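Local coordinates for BtGH115A (PDB 5BY3), which acts as a 4-O-methyl-alpha-glucuronidase of glycoside hydrolase family 115, with specificity for decorated arabinogalactans, at residues 183-187 with 188-192; 293-296 with 297-301; 60-63 with 64-67; 175-179 with 180-184. One frame throughout, in Å; residues are numbered along the deposited sequence.

Overall arrangement
All four interactions are local, each within one continuous run of chain. Interactions 4 and 1 are successive: helix 174-182 ends in interaction 4, and the loop to helix 193-205 is interaction 1. Their centres are about 7 Å apart, they share Glu183 and Pro184, and Ser185 N lies 3.1 Å from Asn179 O, a probable hydrogen bond. Neither touches the bound nickel ion, held at Leu404 and Asp436: it is about 10 Å from the side chain of Pro176 and about 12 Å from that of Ile191. Interaction 2 is in another loop of the TIM-barrel part of the chain, about 27 Å from interaction 1 between centres. Interaction 3 is remote on the surface, about 52 Å from interaction 2 between centres.

Interaction 1 of 4, residues 183-187 with 188-192; sequences EPSDV and KGEIG
The carboxylate of Glu190 is approached at OE1 by Ser185. Ser185 OG donates to Glu190 OE1 at 2.5 Å, on the anti side and 26° out of the carboxylate plane. Val187 crosses the Glu190 side chain obliquely and puts its CG2 methyl 3.9 Å from the same OE1. The Glu183 carboxylate lies against the backbone of Gly192, with Glu183 CD 3.6 Å from Gly192 CA. The extended side chain (chi2 -175°) carries Glu183 OE1 to Gly192 N, a weak bond of 3.1 Å. Thr195 OG1 is the stronger partner of Glu183 OE1, and Glu183 OE2 accepts from Arg194 N. The loop also folds on itself. Glu190 N bonds weakly to Val187 O at 3.3 Å, and Val187 N bonds weakly to Ser185 OG, as in an ST turn. An alanine in place of Glu190 would probably leave the Ser185 hydroxyl without its acceptor and take away the carboxylate that Val187 CG2 touches. Gly192 is the N-cap of helix 193-205. The Glu183 carboxylate therefore sits at the start of that helix, where its negative charge probably suits the N-H groups it accepts from, of Gly192 (weakly) and Arg194. A hydroxyl-carboxylate bond and an acid at a helix start thus tie the loop, with weak turn bonds beside them.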
loop_
_atom_site.group_PDB
_atom_site.type_symbol
_atom_site.label_atom_id
_atom_site.label_comp_id
_atom_site.label_asym_id
_atom_site.label_seq_id
_atom_site.Cartn_x
_atom_site.Cartn_y
_atom_site.Cartn_z
ATOM N N GLU A 183 -12.532 1.375 21.713
ATOM C CA GLU A 183 -13.656 0.506 22.065
ATOM C C GLU A 183 -13.174 -0.426 23.178
ATOM O O GLU A 183 -12.870 -1.607 22.902
ATOM C CB GLU A 183 -14.066 -0.286 20.844
ATOM C CG GLU A 183 -15.412 -0.987 20.915
ATOM C CD GLU A 183 -15.651 -1.839 19.688
ATOM O OE1 GLU A 183 -14.793 -1.808 18.772
ATOM O OE2 GLU A 183 -16.692 -2.530 19.628
ATOM N N PRO A 184 -13.047 0.111 24.423
ATOM C CA PRO A 184 -12.380 -0.626 25.515
ATOM C C PRO A 184 -13.118 -1.939 25.797
ATOM O O PRO A 184 -14.334 -1.957 25.961
ATOM C CB PRO A 184 -12.481 0.342 26.705
ATOM C CG PRO A 184 -12.720 1.694 26.093
ATOM C CD PRO A 184 -13.565 1.418 24.897
ATOM N N SER A 185 -12.405 -3.043 25.755
ATOM C CA SER A 185 -13.055 -4.321 25.919
ATOM C C SER A 185 -12.277 -5.157 26.916
ATOM O O SER A 185 -11.076 -4.969 27.110
ATOM C CB SER A 185 -13.231 -5.030 24.569
ATOM O OG SER A 185 -13.671 -6.362 24.756
ATOM N N ASP A 186 -12.981 -6.061 27.572
ATOM C CA ASP A 186 -12.325 -6.930 28.524
ATOM C C ASP A 186 -11.844 -8.282 27.987
ATOM O O ASP A 186 -10.936 -8.878 28.580
ATOM C CB ASP A 186 -13.135 -7.033 29.806
ATOM C CG ASP A 186 -12.695 -6.002 30.831
ATOM O OD1 ASP A 186 -11.458 -5.768 30.945
ATOM O OD2 ASP A 186 -13.570 -5.428 31.519
ATOM N N VAL A 187 -12.429 -8.746 26.872
ATOM C CA VAL A 187 -11.874 -9.875 26.084
ATOM C C VAL A 187 -10.453 -9.546 25.553
ATOM O O VAL A 187 -10.237 -8.474 24.970
ATOM C CB VAL A 187 -12.812 -10.336 24.924
ATOM C CG1 VAL A 187 -12.364 -11.692 24.364
ATOM C CG2 VAL A 187 -14.270 -10.423 25.380
ATOM N N LYS A 188 -9.533 -10.503 25.741
ATOM C CA LYS A 188 -8.061 -10.370 25.597
ATOM C C LYS A 188 -7.517 -9.561 24.417
ATOM O O LYS A 188 -6.586 -8.765 24.601
ATOM C CB LYS A 188 -7.384 -11.762 25.677
ATOM C CG LYS A 188 -5.942 -11.863 25.165
ATOM C CD LYS A 188 -5.198 -13.077 25.717
ATOM C CE LYS A 188 -4.229 -13.676 24.697
ATOM N NZ LYS A 188 -3.015 -12.866 24.360
ATOM N N GLY A 189 -8.063 -9.752 23.217
ATOM C CA GLY A 189 -7.560 -8.969 22.068
ATOM C C GLY A 189 -8.682 -8.525 21.159
ATOM O O GLY A 189 -8.668 -8.802 19.950
ATOM N N GLU A 190 -9.668 -7.851 21.737
ATOM C CA GLU A 190 -10.871 -7.576 20.995
ATOM C C GLU A 190 -10.867 -6.204 20.288
ATOM O O GLU A 190 -10.647 -5.173 20.920
ATOM C CB GLU A 190 -12.106 -7.784 21.867
ATOM C CG GLU A 190 -13.370 -7.984 21.039
ATOM C CD GLU A 190 -14.608 -8.231 21.881
ATOM O OE1 GLU A 190 -14.842 -7.467 22.836
ATOM O OE2 GLU A 190 -15.347 -9.191 21.567
ATOM N N ILE A 191 -11.092 -6.261 18.969
ATOM C CA ILE A 191 -11.224 -5.124 18.064
ATOM C C ILE A 191 -12.630 -5.335 17.587
ATOM O O ILE A 191 -12.880 -6.178 16.720
ATOM C CB ILE A 191 -10.233 -5.222 16.862
ATOM C CG1 ILE A 191 -8.795 -5.435 17.369
ATOM C CG2 ILE A 191 -10.415 -4.069 15.838
ATOM C CD1 ILE A 191 -7.755 -5.532 16.247
ATOM N N GLY A 192 -13.556 -4.607 18.191
ATOM C CA GLY A 192 -14.937 -5.005 18.178
ATOM C C GLY A 192 -15.747 -4.375 17.076
ATOM O O GLY A 192 -15.184 -3.821 16.128
#

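Interaction 2 of 4, residues 293-296 with 297-301; sequences GMRG and VHDGK
Arg295 and Asp299 form the ionic part of this contact. Their side chains lie side by side and point the same way. NH2 of Arg295 reaches OD2 of Asp299 at 3.3 Å, a weak hydrogen bond (159° at the hydrogen) within a salt bridge. The carboxylate stands at the edge of the guanidinium, with the two planes 80° apart. The arginine gets there by a bend at chi3 (86°), which turns the guanidinium back over the loop. Its stronger partner is Glu346, which pairs with the same NH2. Contacts with backbone oxygen come next. The carbonyl O of Gly300 lies over one guanidinium face, 3.9 Å above the plane and toward its rim. Packing of the chain on itself is the third kind. Gly296 CA sits 3.3 Å from Lys301 O, where a side chain would collide. At the backbone angles of Gly300 a side chain would press on the carbonyl of the residue before. The loop follows strand 290-291 and leads to helix 308-329, so it is a beta-alpha loop of the TIM-barrel domain. Arg295 lies between Asp299 and Glu346. It thus has two carboxylate partners, and the pair with Glu346 joins the loop to the segment carrying that residue.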
loop_
_atom_site.group_PDB
_atom_site.type_symbol
_atom_site.label_atom_id
_atom_site.label_comp_id
_atom_site.label_asym_id
_atom_site.label_seq_id
_atom_site.Cartn_x
_atom_site.Cartn_y
_atom_site.Cartn_z
ATOM N N GLY A 293 -7.325 -23.050 -0.910
ATOM C CA GLY A 293 -6.023 -23.663 -0.676
ATOM C C GLY A 293 -5.724 -23.891 0.783
ATOM O O GLY A 293 -6.623 -23.891 1.612
HETATM N N MSE A 294 -4.441 -24.085 1.077
HETATM C CA MSE A 294 -3.953 -24.418 2.425
HETATM C C MSE A 294 -2.472 -24.106 2.547
HETATM O O MSE A 294 -1.662 -24.459 1.672
HETATM C CB MSE A 294 -4.200 -25.894 2.775
HETATM C CG MSE A 294 -4.251 -26.035 4.289
HETATM SE SE MSE A 294 -4.920 -27.823 4.770
HETATM C CE MSE A 294 -4.764 -27.876 6.726
ATOM N N ARG A 295 -2.123 -23.421 3.640
ATOM C CA ARG A 295 -0.731 -23.239 4.075
ATOM C C ARG A 295 -0.652 -23.706 5.529
ATOM O O ARG A 295 -1.391 -24.631 5.924
ATOM C CB ARG A 295 -0.277 -21.775 3.914
ATOM C CG ARG A 295 -0.133 -21.287 2.473
ATOM C CD ARG A 295 0.204 -19.794 2.419
ATOM N NE ARG A 295 1.644 -19.531 2.534
ATOM C CZ ARG A 295 2.210 -18.678 3.390
ATOM N NH1 ARG A 295 1.482 -17.931 4.220
ATOM N NH2 ARG A 295 3.528 -18.554 3.384
ATOM N N GLY A 296 0.224 -23.076 6.317
ATOM C CA GLY A 296 0.316 -23.347 7.750
ATOM C C GLY A 296 -0.781 -22.696 8.599
ATOM O O GLY A 296 -1.778 -22.152 8.063
ATOM N N VAL A 297 -0.593 -22.787 9.923
ATOM C CA VAL A 297 -1.363 -22.046 10.922
ATOM C C VAL A 297 -1.276 -20.501 10.739
ATOM O O VAL A 297 -2.319 -19.811 10.709
ATOM C CB VAL A 297 -1.006 -22.527 12.364
ATOM C CG1 VAL A 297 -1.417 -21.507 13.430
ATOM C CG2 VAL A 297 -1.656 -23.884 12.633
ATOM N N HIS A 298 -0.046 -19.983 10.599
ATOM C CA HIS A 298 0.210 -18.576 10.235
ATOM C C HIS A 298 1.030 -18.525 8.926
ATOM O O HIS A 298 0.489 -18.808 7.858
ATOM C CB HIS A 298 0.884 -17.803 11.390
ATOM C CG HIS A 298 0.687 -16.311 11.328
ATOM N ND1 HIS A 298 0.854 -15.577 10.171
ATOM C CD2 HIS A 298 0.351 -15.418 12.288
ATOM C CE1 HIS A 298 0.618 -14.301 10.417
ATOM N NE2 HIS A 298 0.311 -14.178 11.696
ATOM N N ASP A 299 2.313 -18.167 8.984
ATOM C CA ASP A 299 3.202 -18.460 7.852
ATOM C C ASP A 299 3.858 -19.848 7.996
ATOM O O ASP A 299 3.616 -20.576 8.975
ATOM C CB ASP A 299 4.212 -17.331 7.594
ATOM C CG ASP A 299 3.663 -16.253 6.631
ATOM O OD1 ASP A 299 2.695 -15.542 6.982
ATOM O OD2 ASP A 299 4.205 -16.118 5.516
ATOM N N GLY A 300 4.649 -20.217 6.994
ATOM C CA GLY A 300 5.327 -21.513 6.945
ATOM C C GLY A 300 4.734 -22.482 5.932
ATOM O O GLY A 300 3.733 -22.190 5.242
ATOM N N LYS A 301 5.371 -23.652 5.855
ATOM C CA LYS A 301 4.896 -24.785 5.052
ATOM C C LYS A 301 3.486 -25.150 5.519
ATOM O O LYS A 301 3.110 -24.827 6.645
ATOM C CB LYS A 301 5.835 -26.014 5.221
ATOM C CG LYS A 301 7.339 -25.739 5.287
ATOM C CD LYS A 301 7.912 -25.299 3.937
ATOM C CE LYS A 301 8.978 -24.205 4.070
ATOM N NZ LYS A 301 9.131 -23.405 2.815
#

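Interaction 3 of 4, residues 60-63 with 64-67; sequences HIDT and NTGN
Asp62 turns its carboxylate back to the amides of Asn64 and Thr65, and makes an Asx turn at the end of strand 59-62. Its CG is anti to the backbone N (chi1 -167°), which brings OD2 in front of the amides that follow. Asp62 OD2 accepts from Asn64 N at 2.6 Å through its anti lone pair, in a nearly straight bond. Asp62 OD2 accepts from Thr65 N as well, at 3.0 Å. Thr63 N adds a weak third bond within the same segment. One oxygen therefore gathers three successive N-H groups where the strand ends, which probably steadies the bend. CB of Asp62 also rests 3.3 Å from Thr65 O. Thr63 and Asn64 run side by side, pointing the same way, with Thr63 OG1 3.5 Å from Asn64 OD1. The site is a surface one. Strand 59-62 is an outermost strand of a mixed sheet and pairs with strand 28-31, His60 bonding to Val28 and Ile30. The turn leads the chain on to strand 68-72 of the same sheet. The two stronger bonds reach the oxygen differently, for Thr65 N meets Asp62 OD2 from above the carboxylate plane, 51° out of it.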
loop_
_atom_site.group_PDB
_atom_site.type_symbol
_atom_site.label_atom_id
_atom_site.label_comp_id
_atom_site.label_asym_id
_atom_site.label_seq_id
_atom_site.Cartn_x
_atom_site.Cartn_y
_atom_site.Cartn_z
ATOM N N HIS A 60 -33.441 14.986 5.924
ATOM C CA HIS A 60 -34.735 14.353 6.223
ATOM C C HIS A 60 -34.986 13.302 5.146
ATOM O O HIS A 60 -35.178 13.643 3.969
ATOM C CB HIS A 60 -35.895 15.379 6.220
ATOM C CG HIS A 60 -35.765 16.482 7.235
ATOM N ND1 HIS A 60 -36.560 17.612 7.205
ATOM C CD2 HIS A 60 -34.945 16.631 8.311
ATOM C CE1 HIS A 60 -36.239 18.406 8.214
ATOM N NE2 HIS A 60 -35.259 17.835 8.897
ATOM N N ILE A 61 -34.975 12.031 5.534
ATOM C CA ILE A 61 -35.229 10.942 4.577
ATOM C C ILE A 61 -36.737 10.693 4.413
ATOM O O ILE A 61 -37.371 10.109 5.298
ATOM C CB ILE A 61 -34.485 9.619 4.959
ATOM C CG1 ILE A 61 -33.003 9.864 5.375
ATOM C CG2 ILE A 61 -34.660 8.533 3.885
ATOM C CD1 ILE A 61 -32.018 10.235 4.276
ATOM N N ASP A 62 -37.300 11.167 3.295
ATOM C CA ASP A 62 -38.631 10.770 2.850
ATOM C C ASP A 62 -38.491 9.553 1.895
ATOM O O ASP A 62 -37.373 9.142 1.552
ATOM C CB ASP A 62 -39.358 11.969 2.216
ATOM C CG ASP A 62 -40.863 11.725 2.003
ATOM O OD1 ASP A 62 -41.683 12.151 2.844
ATOM O OD2 ASP A 62 -41.232 11.111 0.977
ATOM N N THR A 63 -39.611 8.953 1.500
ATOM C CA THR A 63 -39.591 7.814 0.574
ATOM C C THR A 63 -39.985 8.239 -0.846
ATOM O O THR A 63 -39.723 7.508 -1.804
ATOM C CB THR A 63 -40.512 6.679 1.054
ATOM O OG1 THR A 63 -41.856 7.173 1.149
ATOM C CG2 THR A 63 -40.053 6.137 2.432
ATOM N N ASN A 64 -40.589 9.426 -0.962
ATOM C CA ASN A 64 -41.127 9.948 -2.223
ATOM C C ASN A 64 -40.506 11.289 -2.599
ATOM O O ASN A 64 -39.848 11.391 -3.623
ATOM C CB ASN A 64 -42.672 10.114 -2.163
ATOM C CG ASN A 64 -43.412 8.816 -1.867
ATOM O OD1 ASN A 64 -44.209 8.758 -0.929
ATOM N ND2 ASN A 64 -43.170 7.775 -2.669
ATOM N N THR A 65 -40.732 12.314 -1.771
ATOM C CA THR A 65 -40.336 13.699 -2.093
ATOM C C THR A 65 -38.938 14.070 -1.569
ATOM O O THR A 65 -38.626 13.878 -0.381
ATOM C CB THR A 65 -41.379 14.729 -1.583
ATOM O OG1 THR A 65 -42.701 14.251 -1.866
ATOM C CG2 THR A 65 -41.177 16.140 -2.226
ATOM N N GLY A 66 -38.115 14.610 -2.471
ATOM C CA GLY A 66 -36.808 15.148 -2.110
ATOM C C GLY A 66 -36.251 16.151 -3.095
ATOM O O GLY A 66 -36.652 16.184 -4.258
ATOM N N ASN A 67 -35.340 16.990 -2.606
ATOM C CA ASN A 67 -34.439 17.758 -3.472
ATOM C C ASN A 67 -33.163 17.006 -3.920
ATOM O O ASN A 67 -32.561 17.380 -4.922
ATOM C CB ASN A 67 -34.125 19.136 -2.879
ATOM C CG ASN A 67 -34.964 20.233 -3.509
ATOM O OD1 ASN A 67 -34.722 20.635 -4.652
ATOM N ND2 ASN A 67 -35.956 20.725 -2.768
#

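Interaction 4 of 4, residues 175-179 with 180-184; sequences MPWSN and KTYEP
Helix 174-182 widens here into a pi-type turn, in which Trp177 O takes both Thr181 N and Tyr182 N at 2.9 Å, the second nearly along the C=O axis, and Ser178 O takes Glu183 N at 2.8 Å. Among the side chains, Trp177 and Tyr182 lie side by side. Both have CG anti to the backbone N (chi1 170° and -176°), which sends the two rings the same way. Tyr182 CB sits over one face of the indole, a CH-pi contact 3.9 Å from the centroid of the six-membered ring of Trp177. The rings are near parallel (10°) but slid apart, with the Trp177 six-membered ring and Tyr182 ring centroids 5.4 Å apart. Thr181 CB meets Trp177 CD1 at 3.8 Å. Replacing Trp177 with alanine would probably leave Tyr182 CB without the face it packs on and Lys610 O without its NE1 donor. At the end of the helix Pro184 CA closes on Asn179 O, a CA-H...O contact of 3.5 Å. Trp134 meets the Tyr182 ring edge-to-face. The loop 610-613 receives Trp177 and Thr181, and helix 193-205 packs alongside through Thr195 and through Arg198, which bonds Tyr182 OH.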
loop_
_atom_site.group_PDB
_atom_site.type_symbol
_atom_site.label_atom_id
_atom_site.label_comp_id
_atom_site.label_asym_id
_atom_site.label_seq_id
_atom_site.Cartn_x
_atom_site.Cartn_y
_atom_site.Cartn_z
HETATM N N MSE A 175 -4.401 -2.830 17.270
HETATM C CA MSE A 175 -5.053 -3.736 18.282
HETATM C C MSE A 175 -5.178 -3.041 19.655
HETATM O O MSE A 175 -6.310 -2.844 20.092
HETATM C CB MSE A 175 -4.566 -5.189 18.329
HETATM C CG MSE A 175 -5.496 -6.070 19.174
HETATM SE SE MSE A 175 -5.061 -5.882 21.105
HETATM C CE MSE A 175 -3.327 -6.779 21.280
ATOM N N PRO A 176 -4.074 -2.624 20.311
ATOM C CA PRO A 176 -4.220 -1.968 21.641
ATOM C C PRO A 176 -5.036 -0.688 21.598
ATOM O O PRO A 176 -5.788 -0.415 22.524
ATOM C CB PRO A 176 -2.784 -1.676 22.096
ATOM C CG PRO A 176 -1.934 -1.818 20.884
ATOM C CD PRO A 176 -2.658 -2.682 19.887
ATOM N N TRP A 177 -4.923 0.074 20.520
ATOM C CA TRP A 177 -5.736 1.274 20.380
ATOM C C TRP A 177 -7.238 0.948 20.415
ATOM O O TRP A 177 -8.008 1.610 21.107
ATOM C CB TRP A 177 -5.357 2.024 19.110
ATOM C CG TRP A 177 -6.301 3.093 18.803
ATOM C CD1 TRP A 177 -6.372 4.331 19.409
ATOM C CD2 TRP A 177 -7.354 3.050 17.829
ATOM N NE1 TRP A 177 -7.412 5.044 18.860
ATOM C CE2 TRP A 177 -8.040 4.280 17.903
ATOM C CE3 TRP A 177 -7.796 2.077 16.916
ATOM C CZ2 TRP A 177 -9.131 4.587 17.082
ATOM C CZ3 TRP A 177 -8.916 2.386 16.085
ATOM C CH2 TRP A 177 -9.564 3.625 16.188
ATOM N N SER A 178 -7.650 -0.076 19.674
ATOM C CA SER A 178 -9.054 -0.485 19.667
ATOM C C SER A 178 -9.536 -1.030 21.037
ATOM O O SER A 178 -10.521 -0.519 21.595
ATOM C CB SER A 178 -9.308 -1.512 18.564
ATOM O OG SER A 178 -10.675 -1.826 18.537
ATOM N N ASN A 179 -8.802 -2.036 21.537
ATOM C CA ASN A 179 -9.010 -2.771 22.790
ATOM C C ASN A 179 -8.916 -1.978 24.106
ATOM O O ASN A 179 -9.404 -2.430 25.130
ATOM C CB ASN A 179 -7.964 -3.895 22.827
ATOM C CG ASN A 179 -8.252 -4.954 23.870
ATOM O OD1 ASN A 179 -9.248 -5.664 23.795
ATOM N ND2 ASN A 179 -7.357 -5.093 24.814
ATOM N N LYS A 180 -8.262 -0.822 24.090
ATOM C CA LYS A 180 -8.123 0.002 25.314
ATOM C C LYS A 180 -8.550 1.473 25.138
ATOM O O LYS A 180 -9.151 2.035 26.040
ATOM C CB LYS A 180 -6.713 -0.085 25.934
ATOM C CG LYS A 180 -6.013 -1.418 25.758
ATOM C CD LYS A 180 -5.921 -2.294 26.991
ATOM C CE LYS A 180 -4.517 -2.906 26.961
ATOM N NZ LYS A 180 -4.254 -4.004 27.923
ATOM N N THR A 181 -8.285 2.075 23.977
ATOM C CA THR A 181 -8.597 3.476 23.794
ATOM C C THR A 181 -9.937 3.785 23.140
ATOM O O THR A 181 -10.716 4.567 23.684
ATOM C CB THR A 181 -7.498 4.193 23.046
ATOM O OG1 THR A 181 -6.234 3.846 23.623
ATOM C CG2 THR A 181 -7.731 5.687 23.144
ATOM N N TYR A 182 -10.230 3.167 21.995
ATOM C CA TYR A 182 -11.448 3.506 21.266
ATOM C C TYR A 182 -12.682 2.694 21.607
ATOM O O TYR A 182 -13.772 3.249 21.721
ATOM C CB TYR A 182 -11.210 3.505 19.756
ATOM C CG TYR A 182 -12.433 3.950 19.004
ATOM C CD1 TYR A 182 -12.894 5.256 19.109
ATOM C CD2 TYR A 182 -13.167 3.043 18.244
ATOM C CE1 TYR A 182 -14.047 5.662 18.446
ATOM C CE2 TYR A 182 -14.315 3.430 17.573
ATOM C CZ TYR A 182 -14.745 4.743 17.675
ATOM O OH TYR A 182 -15.867 5.135 17.010
ATOM N N GLU A 183 -12.532 1.375 21.713
ATOM C CA GLU A 183 -13.656 0.506 22.065
ATOM C C GLU A 183 -13.174 -0.426 23.178
ATOM O O GLU A 183 -12.870 -1.607 22.902
ATOM C CB GLU A 183 -14.066 -0.286 20.844
ATOM C CG GLU A 183 -15.412 -0.987 20.915
ATOM C CD GLU A 183 -15.651 -1.839 19.688
ATOM O OE1 GLU A 183 -14.793 -1.808 18.772
ATOM O OE2 GLU A 183 -16.692 -2.530 19.628
ATOM N N PRO A 184 -13.047 0.111 24.423
ATOM C CA PRO A 184 -12.380 -0.626 25.515
ATOM C C PRO A 184 -13.118 -1.939 25.797
ATOM O O PRO A 184 -14.334 -1.957 25.961
ATOM C CB PRO A 184 -12.481 0.342 26.705
ATOM C CG PRO A 184 -12.720 1.694 26.093
ATOM C CD PRO A 184 -13.565 1.418 24.897
#